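Local coordinates for HIGH potential IRON sulfur protein (Ectothiorhodospira shaposhnikovii, PDB 1HPI), which carries electrons in the anaerobic electron transport of a purple photosynthetic bacterium, using a single high-potential [4Fe-4S] cluster, at residues G31-C34 with L35-L38. Residues are numbered along the deposited sequence; the frame is centred on the assembly and turned at random.
Sequences GQTC and LNCL. With SF4 (iron/sulfur cluster), chain B.
C34 and C37 belong to the CX2C motif of the high-potential iron-sulfur protein fold, where cysteine supplies the thiolate that iron needs. They bind two irons that lie across one face of the [4Fe-4S] cubane: C34 SG binds iron FE1 at 2.2 Å and C37 SG binds iron FE2 at 2.2 Å. With the sulfur of C34 beside its own N (chi1 -68°) and that of C37 anti to it (chi1 179°), the two are brought to different irons of one cluster. Between them the chain makes a type I beta turn across C34-C37, in which C37 N donates to C34 O at 2.8 Å. C51 and C65 supply the other two cysteine ligands.

N36 fixes this turn to the residues before it. Its carboxamide works in both directions: OD1 accepts from T33 N at 2.8 Å, almost straight at 170°, while ND2 gives a hydrogen to G31 O at 2.7 Å, with that oxygen close to the amide plane. An asparagine suits the site because one short side chain offers acceptor and donor together; an alanine here would probably leave T33 N and G31 O without these mates and the approach to C34 freer to move. At the backbone angles of G31 a beta carbon would be jammed against the preceding carbonyl oxygen, so glycine fits. T33 contributes a hydroxyl, OG1, which takes a weak, long bond from N36 N. W68 NE1 donates to both N36 OD1 and T33 O, two acceptors only 2.7 Å apart.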
ATOM      1  N   GLY A  31       9.439   4.692  -7.234  1.00 11.85           N
ATOM      2  CA  GLY A  31       8.772   3.937  -8.274  1.00  9.26           C
ATOM      3  C   GLY A  31       7.951   2.792  -7.685  1.00 14.37           C
ATOM      4  O   GLY A  31       7.083   2.231  -8.346  1.00 18.33           O
ATOM      5  N   GLN A  32       8.222   2.422  -6.441  1.00  8.68           N
ATOM      6  CA  GLN A  32       7.462   1.343  -5.829  1.00 10.49           C
ATOM      7  C   GLN A  32       6.142   1.907  -5.329  1.00 12.87           C
ATOM      8  O   GLN A  32       6.132   2.904  -4.601  1.00  9.53           O
ATOM      9  CB  GLN A  32       8.205   0.766  -4.605  1.00 11.41           C
ATOM     10  CG  GLN A  32       9.593   0.185  -4.928  1.00 10.14           C
ATOM     11  CD  GLN A  32      10.353  -0.300  -3.700  1.00 10.34           C
ATOM     12  OE1 GLN A  32       9.980  -0.041  -2.544  1.00 12.49           O
ATOM     13  NE2 GLN A  32      11.450  -1.007  -3.945  1.00 16.16           N
ATOM     14  N   THR A  33       5.034   1.270  -5.704  1.00  7.95           N
ATOM     15  CA  THR A  33       3.710   1.698  -5.281  1.00  7.27           C
ATOM     16  C   THR A  33       2.833   0.462  -5.119  1.00  6.84           C
ATOM     17  O   THR A  33       3.192  -0.631  -5.570  1.00  5.81           O
ATOM     18  CB  THR A  33       3.000   2.644  -6.282  1.00 10.09           C
ATOM     19  OG1 THR A  33       2.777   1.941  -7.485  1.00 12.62           O
ATOM     20  CG2 THR A  33       3.813   3.909  -6.541  1.00  9.61           C
ATOM     21  N   CYS A  34       1.671   0.652  -4.486  1.00  6.93           N
ATOM     22  CA  CYS A  34       0.774  -0.464  -4.299  1.00  7.29           C
ATOM     23  C   CYS A  34       0.422  -0.995  -5.678  1.00 16.59           C
ATOM     24  O   CYS A  34       0.345  -2.200  -5.905  1.00  7.36           O
ATOM     25  CB  CYS A  34      -0.516  -0.046  -3.569  1.00  4.28           C
ATOM     26  SG  CYS A  34      -0.205   0.403  -1.855  1.00  7.82           S
ATOM     27  N   LEU A  35       0.212  -0.061  -6.603  1.00 10.36           N
ATOM     28  CA  LEU A  35      -0.139  -0.423  -7.963  1.00 11.76           C
ATOM     29  C   LEU A  35       0.786  -1.463  -8.579  1.00 20.82           C
ATOM     30  O   LEU A  35       0.327  -2.350  -9.300  1.00 13.59           O
ATOM     31  CB  LEU A  35      -0.378   0.807  -8.860  1.00  9.30           C
ATOM     32  CG  LEU A  35      -1.115   0.505 -10.169  1.00 19.77           C
ATOM     33  CD1 LEU A  35      -2.480  -0.129  -9.925  1.00 19.21           C
ATOM     34  CD2 LEU A  35      -1.301   1.807 -10.932  1.00 27.11           C
ATOM     35  N   ASN A  36       2.087  -1.388  -8.308  1.00 10.76           N
ATOM     36  CA  ASN A  36       2.975  -2.382  -8.883  1.00 11.62           C
ATOM     37  C   ASN A  36       3.433  -3.441  -7.873  1.00 13.13           C
ATOM     38  O   ASN A  36       4.442  -4.126  -8.056  1.00  9.93           O
ATOM     39  CB  ASN A  36       4.155  -1.736  -9.624  1.00 10.51           C
ATOM     40  CG  ASN A  36       4.984  -0.800  -8.758  1.00 12.98           C
ATOM     41  OD1 ASN A  36       5.012  -0.907  -7.525  1.00 11.87           O
ATOM     42  ND2 ASN A  36       5.692   0.117  -9.410  1.00 31.51           N
ATOM     43  N   CYS A  37       2.671  -3.577  -6.789  1.00  8.62           N
ATOM     44  CA  CYS A  37       2.975  -4.534  -5.744  1.00  7.10           C
ATOM     45  C   CYS A  37       2.243  -5.852  -5.951  1.00 10.95           C
ATOM     46  O   CYS A  37       1.058  -5.878  -6.242  1.00  7.84           O
ATOM     47  CB  CYS A  37       2.571  -3.953  -4.372  1.00  8.58           C
ATOM     48  SG  CYS A  37       2.876  -5.065  -2.973  1.00  7.54           S
ATOM     49  N   LEU A  38       2.949  -6.960  -5.787  1.00  5.74           N
ATOM     50  CA  LEU A  38       2.356  -8.267  -5.941  1.00  9.26           C
ATOM     51  C   LEU A  38       1.132  -8.508  -5.042  1.00 13.20           C
ATOM     52  O   LEU A  38       0.233  -9.249  -5.430  1.00 13.06           O
ATOM     53  CB  LEU A  38       3.456  -9.276  -5.576  1.00 16.67           C
ATOM     54  CG  LEU A  38       3.033 -10.735  -5.650  1.00 28.83           C
ATOM     55  CD1 LEU A  38       2.707 -11.091  -7.090  1.00 20.20           C
ATOM     56  CD2 LEU A  38       4.194 -11.603  -5.191  1.00 27.69           C
TER
HETATM   57 FE1  SF4 B  80       0.502  -1.529  -0.961  1.00  8.54          FE
HETATM   58 FE2  SF4 B  80       1.863  -3.863  -1.406  1.00 10.35          FE
HETATM   59 FE3  SF4 B  80      -0.400  -3.823   0.137  1.00  9.58          FE
HETATM   60 FE4  SF4 B  80       1.877  -2.629   1.046  1.00  8.32          FE
HETATM   61  S1  SF4 B  80       1.601  -4.813   0.573  1.00  8.26           S
HETATM   62  S2  SF4 B  80      -0.204  -1.779   1.135  1.00  8.80           S
HETATM   63  S3  SF4 B  80       2.752  -1.880  -0.852  1.00  7.13           S
HETATM   64  S4  SF4 B  80      -0.251  -3.297  -2.056  1.00  8.22           S